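Local coordinates for protein FAD synthetase (Saccharomyces cerevisiae, PDB 2WSI) that transfers the adenylyl group of ATP to flavin mononucleotide, forming the coenzyme flavin adenine dinucleotide and releasing diphosphate, at residues M1-M9 with T123-L131; T200-N210 with F247-K257. All coordinates share one frame; numbering follows the deposited sequence.

Contact 1 (M1-M9 with T123-L131); sequences MQLSKAAEM and TSERYCLSL
M1 and R126 meet where the N terminus of the chain reaches the end of helix 114-126, in the turn that leads into strand 129-133, an outermost strand of the sheet in this PAPS reductase-family fold. The backbone N of M1 gives a 3.1 Å hydrogen bond to O of R126, approaching from above the carbonyl plane, and a weak second one to O of E125. As the chain-terminal amine it probably carries a positive charge, which suits the carbonyl end of a helix.

The M1 side chain runs beside that of R126, pointing the same way. Its CG sits between backbone N and carbonyl carbon (chi1 70°), and the bend at chi3 brings the methyl CE over one face of the R126 guanidinium, toward its rim, 3.8 Å from NH1. R126 itself stretches straight from CG to NE, its CG trans to the backbone N (chi1 -165°), and forms a salt bridge through NE with E211. M9 crosses it at about a right angle: SD lies 3.7 Å from R126 NH2, while CE reaches the edge of the Y127 ring. A flexible thioether can thus serve a charged group and an aromatic one together. Y127 turns its hydroxyl to E211 and Q67.

A6 points its methyl at the backbone of the turn, CB lying 4.0 Å from CA of Y127; a small residue suits so close an approach of helix 3-18. L3, buried, sends CD1 to within 3.7 Å of Y127 O and also packs on L74 of helix 64-87. C128, with positive phi, directs its side chain at the start of helix 3-18, where its CB lies 3.1 Å from O of M1 and 4.0 Å from CB of L3.

Contact 2 (T200-N210 with F247-K257); sequences TNIWSFLLYSN and FEWEIIHAFGK
F247 fits against four residues of helix 199-209, T200, W203, S204 and L207, in the apolar half of a contact between two nearly parallel helices whose axes come within 7.8 Å at 19°. W203 CB lies over one face of the F247 ring in a CH-pi contact, 3.8 Å from the centroid. L207 crosses F247 at about a right angle, and its CD1 touches both F247 CB and I251 CG1. Further along, Y208 runs beside W249, CE1 3.8 Å from W249 CZ3.

Two hydrogen bonds cross directly, and water adds to them. S204 OG donates to the anti lone pair of E250 OE2 at 2.6 Å; the bend at chi2 (94°) folds the carboxylate back to the serine, which Y17 OH also joins. After helix 248-252 the chain turns across the end of its partner: F255 N bonds O of Y208 at 2.8 Å, nearly in line with the carbonyl, and the same N sits over the centre of the Y208 ring. A254, small enough for this close crossing, rests its methyl against O of L207 and Y208. One water links L207 O to K257 NZ, which also bonds O of I251 and, outside the segments, of A266 and S264.

Helix 3-18 borders this contact, with S16 OG hydrogen-bonded to Y208 OH and I13 touching F255, while helix 25-45 meets S204 and E250 and helix 64-87 W203 and F205.

Overall arrangement
From the N terminus, helix 3-18 leads to helix 25-45 and then through strands 56-59 and 102-106 to helix 114-126. Contact 1 closes this long excursion, bringing the turn before strand 129-133 back to the first residues of the chain, at an edge of the sheet. The chain then completes the remaining strands before helix 199-209, and contact 2 closes a shorter, mostly irregular loop onto helix 248-252. The two closures follow in series, neither nested nor crossed, with centres about 21 Å apart. Helix 3-18 joins them: its beginning belongs to contact 1, while its later residues I13 and S16 touch contact 2.

Contact 1 (M1-M9 with T123-L131)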
loop_
_atom_site.group_PDB
_atom_site.type_symbol
_atom_site.label_atom_id
_atom_site.label_comp_id
_atom_site.label_asym_id
_atom_site.label_seq_id
_atom_site.Cartn_x
_atom_site.Cartn_y
_atom_site.Cartn_z
ATOM N N MET A 1 -8.197 10.950 10.754
ATOM C CA MET A 1 -8.307 10.811 12.236
ATOM C C MET A 1 -6.919 10.955 12.878
ATOM O O MET A 1 -5.893 10.854 12.199
ATOM C CB MET A 1 -8.998 9.477 12.610
ATOM C CG MET A 1 -8.194 8.146 12.346
ATOM S SD MET A 1 -9.156 6.573 12.343
ATOM C CE MET A 1 -9.829 6.642 10.667
ATOM N N GLN A 2 -6.878 11.213 14.184
ATOM C CA GLN A 2 -5.614 11.283 14.899
ATOM C C GLN A 2 -4.858 9.970 14.782
ATOM O O GLN A 2 -5.467 8.902 14.648
ATOM C CB GLN A 2 -5.824 11.604 16.374
ATOM C CG GLN A 2 -6.483 12.974 16.609
ATOM C CD GLN A 2 -5.609 14.164 16.184
ATOM O OE1 GLN A 2 -4.378 14.147 16.308
ATOM N NE2 GLN A 2 -6.258 15.212 15.703
ATOM N N LEU A 3 -3.534 10.059 14.883
ATOM C CA LEU A 3 -2.666 8.898 14.631
ATOM C C LEU A 3 -2.941 7.719 15.562
ATOM O O LEU A 3 -2.969 6.577 15.114
ATOM C CB LEU A 3 -1.196 9.303 14.717
ATOM C CG LEU A 3 -0.201 8.192 14.360
ATOM C CD1 LEU A 3 -0.382 7.705 12.904
ATOM C CD2 LEU A 3 1.206 8.709 14.579
ATOM N N SER A 4 -3.162 7.970 16.848
ATOM C CA SER A 4 -3.444 6.863 17.768
ATOM C C SER A 4 -4.700 6.117 17.346
ATOM O O SER A 4 -4.752 4.881 17.439
ATOM C CB SER A 4 -3.616 7.349 19.218
ATOM O OG SER A 4 -4.775 8.155 19.341
ATOM N N LYS A 5 -5.709 6.848 16.880
ATOM C CA LYS A 5 -6.956 6.210 16.422
ATOM C C LYS A 5 -6.762 5.436 15.134
ATOM O O LYS A 5 -7.336 4.376 14.981
ATOM C CB LYS A 5 -8.093 7.214 16.201
ATOM C CG LYS A 5 -8.362 8.147 17.382
ATOM C CD LYS A 5 -8.903 7.421 18.601
ATOM C CE LYS A 5 -10.247 6.737 18.314
ATOM N NZ LYS A 5 -10.812 6.030 19.527
ATOM N N ALA A 6 -5.975 5.978 14.206
ATOM C CA ALA A 6 -5.691 5.262 12.967
ATOM C C ALA A 6 -4.938 3.987 13.287
ATOM O O ALA A 6 -5.199 2.936 12.684
ATOM C CB ALA A 6 -4.864 6.139 12.009
ATOM N N ALA A 7 -3.977 4.086 14.199
ATOM C CA ALA A 7 -3.156 2.922 14.554
ATOM C C ALA A 7 -4.021 1.843 15.208
ATOM O O ALA A 7 -3.972 0.658 14.825
ATOM C CB ALA A 7 -1.979 3.323 15.448
ATOM N N GLU A 8 -4.842 2.246 16.176
ATOM C CA GLU A 8 -5.725 1.284 16.857
ATOM C C GLU A 8 -6.734 0.657 15.878
ATOM O O GLU A 8 -6.988 -0.539 15.917
ATOM C CB GLU A 8 -6.476 1.955 18.036
ATOM C CG GLU A 8 -7.046 0.942 19.001
ATOM C CD GLU A 8 -8.434 0.458 18.612
ATOM O OE1 GLU A 8 -9.150 1.179 17.871
ATOM O OE2 GLU A 8 -8.823 -0.639 19.082
ATOM N N MET A 9 -7.290 1.471 14.982
ATOM C CA MET A 9 -8.194 0.960 13.953
ATOM C C MET A 9 -7.492 -0.105 13.086
ATOM O O MET A 9 -8.017 -1.201 12.881
ATOM C CB MET A 9 -8.733 2.104 13.067
ATOM C CG MET A 9 -9.704 1.595 11.924
ATOM S SD MET A 9 -10.259 2.899 10.764
ATOM C CE MET A 9 -8.716 3.172 9.856
ATOM N N THR A 123 -6.125 10.234 1.989
ATOM C CA THR A 123 -5.734 9.180 2.906
ATOM C C THR A 123 -4.644 9.701 3.842
ATOM O O THR A 123 -4.482 9.193 4.950
ATOM C CB THR A 123 -5.341 7.862 2.189
ATOM O OG1 THR A 123 -4.279 8.096 1.264
ATOM C CG2 THR A 123 -6.533 7.273 1.458
ATOM N N SER A 124 -3.903 10.726 3.418
ATOM C CA SER A 124 -2.966 11.385 4.338
ATOM C C SER A 124 -3.735 11.965 5.524
ATOM O O SER A 124 -3.255 11.973 6.650
ATOM C CB SER A 124 -2.207 12.506 3.629
ATOM O OG SER A 124 -1.179 11.960 2.817
ATOM N N GLU A 125 -4.935 12.481 5.267
ATOM C CA GLU A 125 -5.740 13.023 6.351
ATOM C C GLU A 125 -6.393 11.903 7.180
ATOM O O GLU A 125 -6.457 11.999 8.411
ATOM C CB GLU A 125 -6.780 14.015 5.821
ATOM C CG GLU A 125 -6.119 15.266 5.207
ATOM C CD GLU A 125 -5.919 16.412 6.205
ATOM O OE1 GLU A 125 -5.958 16.149 7.431
ATOM O OE2 GLU A 125 -5.733 17.576 5.753
ATOM N N ARG A 126 -6.862 10.842 6.527
ATOM C CA ARG A 126 -7.410 9.708 7.262
ATOM C C ARG A 126 -6.367 9.063 8.203
ATOM O O ARG A 126 -6.675 8.695 9.330
ATOM C CB ARG A 126 -7.910 8.642 6.284
ATOM C CG ARG A 126 -8.807 7.586 6.910
ATOM C CD ARG A 126 -9.311 6.569 5.844
ATOM N NE ARG A 126 -10.023 5.455 6.469
ATOM C CZ ARG A 126 -11.157 5.565 7.164
ATOM N NH1 ARG A 126 -11.727 6.754 7.330
ATOM N NH2 ARG A 126 -11.723 4.479 7.705
ATOM N N TYR A 127 -5.145 8.872 7.731
ATOM C CA TYR A 127 -4.171 8.098 8.533
ATOM C C TYR A 127 -3.217 9.029 9.288
ATOM O O TYR A 127 -2.262 8.572 9.888
ATOM C CB TYR A 127 -3.372 7.154 7.654
ATOM C CG TYR A 127 -4.224 6.197 6.880
ATOM C CD1 TYR A 127 -5.184 5.427 7.515
ATOM C CD2 TYR A 127 -4.083 6.074 5.502
ATOM C CE1 TYR A 127 -5.982 4.543 6.800
ATOM C CE2 TYR A 127 -4.867 5.179 4.778
ATOM C CZ TYR A 127 -5.809 4.422 5.437
ATOM O OH TYR A 127 -6.591 3.547 4.729
ATOM N N CYS A 128 -3.476 10.334 9.222
ATOM C CA CYS A 128 -2.698 11.310 9.982
ATOM C C CYS A 128 -1.216 11.229 9.608
ATOM O O CYS A 128 -0.324 11.084 10.472
ATOM C CB CYS A 128 -2.872 11.078 11.503
ATOM S SG CYS A 128 -2.501 12.540 12.495
ATOM N N LEU A 129 -0.977 11.335 8.310
ATOM C CA LEU A 129 0.365 11.356 7.759
ATOM C C LEU A 129 0.867 12.780 7.669
ATOM O O LEU A 129 0.139 13.671 7.277
ATOM C CB LEU A 129 0.348 10.791 6.342
ATOM C CG LEU A 129 -0.346 9.432 6.242
ATOM C CD1 LEU A 129 -0.253 8.902 4.787
ATOM C CD2 LEU A 129 0.280 8.462 7.247
ATOM N N SER A 130 2.124 12.971 7.996
ATOM C CA SER A 130 2.796 14.247 7.773
ATOM C C SER A 130 3.483 14.127 6.439
ATOM O O SER A 130 4.542 13.507 6.313
ATOM C CB SER A 130 3.848 14.522 8.838
ATOM O OG SER A 130 4.536 15.732 8.540
ATOM N N LEU A 131 2.870 14.709 5.430
ATOM C CA LEU A 131 3.299 14.443 4.072
ATOM C C LEU A 131 4.316 15.437 3.536
ATOM O O LEU A 131 4.031 16.630 3.419
ATOM C CB LEU A 131 2.067 14.444 3.176
ATOM C CG LEU A 131 2.294 13.951 1.755
ATOM C CD1 LEU A 131 2.451 12.410 1.773
ATOM C CD2 LEU A 131 1.131 14.371 0.915
#

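Contact 2 (T200-N210 with F247-K257)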
loop_
_atom_site.group_PDB
_atom_site.type_symbol
_atom_site.label_atom_id
_atom_site.label_comp_id
_atom_site.label_asym_id
_atom_site.label_seq_id
_atom_site.Cartn_x
_atom_site.Cartn_y
_atom_site.Cartn_z
ATOM N N THR A 200 -2.832 -12.080 -4.742
ATOM C CA THR A 200 -4.047 -12.527 -4.063
ATOM C C THR A 200 -4.067 -12.079 -2.593
ATOM O O THR A 200 -5.135 -11.784 -2.053
ATOM C CB THR A 200 -4.227 -14.085 -4.132
ATOM O OG1 THR A 200 -3.117 -14.721 -3.506
ATOM C CG2 THR A 200 -4.285 -14.549 -5.573
ATOM N N ASN A 201 -2.907 -12.069 -1.942
ATOM C CA ASN A 201 -2.841 -11.625 -0.552
ATOM C C ASN A 201 -3.210 -10.141 -0.487
ATOM O O ASN A 201 -3.929 -9.720 0.410
ATOM C CB ASN A 201 -1.448 -11.765 0.024
ATOM C CG ASN A 201 -0.934 -13.207 0.050
ATOM O OD1 ASN A 201 -1.612 -14.175 0.434
ATOM N ND2 ASN A 201 0.300 -13.336 -0.330
ATOM N N ILE A 202 -2.732 -9.370 -1.459
ATOM C CA ILE A 202 -2.950 -7.926 -1.440
ATOM C C ILE A 202 -4.465 -7.647 -1.520
ATOM O O ILE A 202 -5.027 -6.959 -0.665
ATOM C CB ILE A 202 -2.184 -7.239 -2.587
ATOM C CG1 ILE A 202 -0.662 -7.283 -2.310
ATOM C CG2 ILE A 202 -2.681 -5.783 -2.750
ATOM C CD1 ILE A 202 -0.239 -6.413 -1.061
ATOM N N TRP A 203 -5.144 -8.223 -2.512
ATOM C CA TRP A 203 -6.568 -7.947 -2.663
ATOM C C TRP A 203 -7.385 -8.510 -1.495
ATOM O O TRP A 203 -8.340 -7.883 -1.037
ATOM C CB TRP A 203 -7.138 -8.548 -3.947
ATOM C CG TRP A 203 -6.659 -7.979 -5.256
ATOM C CD1 TRP A 203 -6.198 -8.692 -6.320
ATOM C CD2 TRP A 203 -6.646 -6.597 -5.665
ATOM N NE1 TRP A 203 -5.885 -7.840 -7.364
ATOM C CE2 TRP A 203 -6.154 -6.557 -6.989
ATOM C CE3 TRP A 203 -7.009 -5.401 -5.052
ATOM C CZ2 TRP A 203 -6.005 -5.359 -7.700
ATOM C CZ3 TRP A 203 -6.849 -4.197 -5.774
ATOM C CH2 TRP A 203 -6.341 -4.198 -7.063
ATOM N N SER A 204 -7.043 -9.710 -1.041
ATOM C CA SER A 204 -7.820 -10.318 0.027
ATOM C C SER A 204 -7.780 -9.424 1.261
ATOM O O SER A 204 -8.813 -9.175 1.870
ATOM C CB SER A 204 -7.301 -11.699 0.408
ATOM O OG SER A 204 -7.992 -12.148 1.552
ATOM N N PHE A 205 -6.588 -8.957 1.633
ATOM C CA PHE A 205 -6.475 -8.097 2.814
ATOM C C PHE A 205 -7.105 -6.716 2.580
ATOM O O PHE A 205 -7.849 -6.203 3.417
ATOM C CB PHE A 205 -5.009 -7.960 3.244
ATOM C CG PHE A 205 -4.839 -7.177 4.516
ATOM C CD1 PHE A 205 -5.170 -7.739 5.738
ATOM C CD2 PHE A 205 -4.402 -5.854 4.486
ATOM C CE1 PHE A 205 -5.032 -7.029 6.920
ATOM C CE2 PHE A 205 -4.257 -5.132 5.660
ATOM C CZ PHE A 205 -4.569 -5.726 6.889
ATOM N N LEU A 206 -6.840 -6.111 1.430
ATOM C CA LEU A 206 -7.290 -4.729 1.213
ATOM C C LEU A 206 -8.825 -4.671 1.104
ATOM O O LEU A 206 -9.446 -3.781 1.644
ATOM C CB LEU A 206 -6.586 -4.131 -0.008
ATOM C CG LEU A 206 -6.799 -2.639 -0.273
ATOM C CD1 LEU A 206 -6.416 -1.840 0.984
ATOM C CD2 LEU A 206 -6.000 -2.209 -1.483
ATOM N N LEU A 207 -9.447 -5.667 0.466
ATOM C CA LEU A 207 -10.905 -5.714 0.384
ATOM C C LEU A 207 -11.514 -6.026 1.738
ATOM O O LEU A 207 -12.495 -5.396 2.135
ATOM C CB LEU A 207 -11.372 -6.769 -0.640
ATOM C CG LEU A 207 -11.135 -6.370 -2.089
ATOM C CD1 LEU A 207 -11.424 -7.555 -3.056
ATOM C CD2 LEU A 207 -11.961 -5.119 -2.460
ATOM N N TYR A 208 -10.949 -7.000 2.455
ATOM C CA TYR A 208 -11.401 -7.243 3.830
ATOM C C TYR A 208 -11.347 -6.008 4.739
ATOM O O TYR A 208 -12.209 -5.854 5.624
ATOM C CB TYR A 208 -10.611 -8.352 4.510
ATOM C CG TYR A 208 -11.186 -8.653 5.899
ATOM C CD1 TYR A 208 -12.357 -9.394 6.029
ATOM C CD2 TYR A 208 -10.576 -8.175 7.058
ATOM C CE1 TYR A 208 -12.916 -9.670 7.285
ATOM C CE2 TYR A 208 -11.130 -8.442 8.344
ATOM C CZ TYR A 208 -12.300 -9.204 8.426
ATOM O OH TYR A 208 -12.883 -9.510 9.629
ATOM N N SER A 209 -10.358 -5.136 4.541
ATOM C CA SER A 209 -10.166 -4.000 5.466
ATOM C C SER A 209 -11.330 -3.023 5.406
ATOM O O SER A 209 -11.558 -2.250 6.354
ATOM C CB SER A 209 -8.880 -3.218 5.176
ATOM O OG SER A 209 -8.977 -2.459 3.976
ATOM N N ASN A 210 -11.999 -3.022 4.254
ATOM C CA ASN A 210 -13.049 -2.057 3.917
ATOM C C ASN A 210 -12.540 -0.632 3.846
ATOM O O ASN A 210 -13.338 0.293 3.741
ATOM C CB ASN A 210 -14.230 -2.105 4.903
ATOM C CG ASN A 210 -15.528 -1.590 4.274
ATOM O OD1 ASN A 210 -15.754 -1.746 3.071
ATOM N ND2 ASN A 210 -16.367 -0.946 5.079
ATOM N N PHE A 247 -12.698 -13.163 -4.144
ATOM C CA PHE A 247 -12.662 -12.454 -2.854
ATOM C C PHE A 247 -14.053 -12.123 -2.349
ATOM O O PHE A 247 -14.243 -11.239 -1.509
ATOM C CB PHE A 247 -11.821 -11.174 -2.974
ATOM C CG PHE A 247 -10.459 -11.423 -3.558
ATOM C CD1 PHE A 247 -9.494 -12.073 -2.816
ATOM C CD2 PHE A 247 -10.172 -11.065 -4.884
ATOM C CE1 PHE A 247 -8.244 -12.353 -3.367
ATOM C CE2 PHE A 247 -8.911 -11.321 -5.443
ATOM C CZ PHE A 247 -7.950 -11.977 -4.673
ATOM N N GLU A 248 -15.040 -12.867 -2.830
ATOM C CA GLU A 248 -16.411 -12.602 -2.414
ATOM C C GLU A 248 -16.587 -12.626 -0.871
ATOM O O GLU A 248 -17.292 -11.784 -0.330
ATOM C CB GLU A 248 -17.351 -13.603 -3.109
ATOM C CG GLU A 248 -18.786 -13.568 -2.617
ATOM C CD GLU A 248 -19.559 -12.363 -3.123
ATOM O OE1 GLU A 248 -18.929 -11.416 -3.647
ATOM O OE2 GLU A 248 -20.805 -12.360 -2.981
ATOM N N TRP A 249 -15.975 -13.585 -0.170
ATOM C CA TRP A 249 -16.158 -13.699 1.293
ATOM C C TRP A 249 -15.602 -12.455 1.994
ATOM O O TRP A 249 -16.245 -11.864 2.870
ATOM C CB TRP A 249 -15.473 -14.957 1.852
ATOM C CG TRP A 249 -15.767 -15.185 3.316
ATOM C CD1 TRP A 249 -16.694 -16.044 3.847
ATOM C CD2 TRP A 249 -15.152 -14.519 4.439
ATOM N NE1 TRP A 249 -16.688 -15.957 5.222
ATOM C CE2 TRP A 249 -15.756 -15.032 5.612
ATOM C CE3 TRP A 249 -14.158 -13.538 4.565
ATOM C CZ2 TRP A 249 -15.389 -14.604 6.897
ATOM C CZ3 TRP A 249 -13.789 -13.118 5.843
ATOM C CH2 TRP A 249 -14.409 -13.654 6.994
ATOM N N GLU A 250 -14.408 -12.046 1.580
ATOM C CA GLU A 250 -13.752 -10.887 2.179
ATOM C C GLU A 250 -14.590 -9.647 1.962
ATOM O O GLU A 250 -14.703 -8.808 2.848
ATOM C CB GLU A 250 -12.387 -10.667 1.550
ATOM C CG GLU A 250 -11.364 -11.720 1.889
ATOM C CD GLU A 250 -11.276 -12.829 0.861
ATOM O OE1 GLU A 250 -12.329 -13.189 0.261
ATOM O OE2 GLU A 250 -10.151 -13.344 0.664
ATOM N N ILE A 251 -15.173 -9.523 0.768
ATOM C CA ILE A 251 -15.992 -8.370 0.447
ATOM C C ILE A 251 -17.246 -8.378 1.329
ATOM O O ILE A 251 -17.566 -7.388 1.970
ATOM C CB ILE A 251 -16.412 -8.368 -1.046
ATOM C CG1 ILE A 251 -15.237 -7.967 -1.962
ATOM C CG2 ILE A 251 -17.589 -7.428 -1.276
ATOM C CD1 ILE A 251 -15.430 -8.393 -3.436
ATOM N N ILE A 252 -17.950 -9.509 1.366
ATOM C CA ILE A 252 -19.237 -9.576 2.057
ATOM C C ILE A 252 -19.064 -9.388 3.546
ATOM O O ILE A 252 -19.910 -8.802 4.203
ATOM C CB ILE A 252 -19.938 -10.942 1.844
ATOM C CG1 ILE A 252 -20.334 -11.128 0.378
ATOM C CG2 ILE A 252 -21.156 -11.058 2.753
ATOM C CD1 ILE A 252 -21.110 -9.966 -0.199
ATOM N N HIS A 253 -17.966 -9.895 4.082
ATOM C CA HIS A 253 -17.762 -9.889 5.523
ATOM C C HIS A 253 -16.709 -8.875 5.947
ATOM O O HIS A 253 -16.132 -9.015 7.021
ATOM C CB HIS A 253 -17.328 -11.272 5.988
ATOM C CG HIS A 253 -18.341 -12.337 5.723
ATOM N ND1 HIS A 253 -18.324 -13.110 4.581
ATOM C CD2 HIS A 253 -19.402 -12.756 6.450
ATOM C CE1 HIS A 253 -19.334 -13.962 4.618
ATOM N NE2 HIS A 253 -20.000 -13.773 5.745
ATOM N N ALA A 254 -16.452 -7.880 5.094
ATOM C CA ALA A 254 -15.427 -6.870 5.353
ATOM C C ALA A 254 -15.555 -6.232 6.741
ATOM O O ALA A 254 -16.644 -5.987 7.231
ATOM C CB ALA A 254 -15.496 -5.764 4.275
ATOM N N PHE A 255 -14.418 -5.918 7.341
ATOM C CA PHE A 255 -14.372 -5.276 8.652
ATOM C C PHE A 255 -15.333 -4.100 8.809
ATOM O O PHE A 255 -15.278 -3.131 8.045
ATOM C CB PHE A 255 -12.950 -4.780 8.908
ATOM C CG PHE A 255 -12.762 -4.176 10.256
ATOM C CD1 PHE A 255 -12.459 -4.977 11.343
ATOM C CD2 PHE A 255 -12.903 -2.805 10.441
ATOM C CE1 PHE A 255 -12.275 -4.421 12.600
ATOM C CE2 PHE A 255 -12.731 -2.243 11.698
ATOM C CZ PHE A 255 -12.408 -3.063 12.780
ATOM N N GLY A 256 -16.185 -4.163 9.836
ATOM C CA GLY A 256 -17.057 -3.045 10.180
ATOM C C GLY A 256 -18.253 -2.839 9.249
ATOM O O GLY A 256 -19.177 -2.071 9.539
ATOM N N LYS A 257 -18.230 -3.516 8.112
ATOM C CA LYS A 257 -19.374 -3.554 7.218
ATOM C C LYS A 257 -20.372 -4.399 7.993
ATOM O O LYS A 257 -21.563 -4.101 8.073
ATOM C CB LYS A 257 -18.958 -4.225 5.900
ATOM C CG LYS A 257 -19.910 -4.084 4.737
ATOM C CD LYS A 257 -19.399 -4.845 3.503
ATOM C CE LYS A 257 -18.386 -4.042 2.695
ATOM N NZ LYS A 257 -18.041 -4.690 1.378
HETATM O O HOH W 1 -14.914 -4.735 0.788
HETATM O O HOH W 2 -15.141 -0.308 8.126
#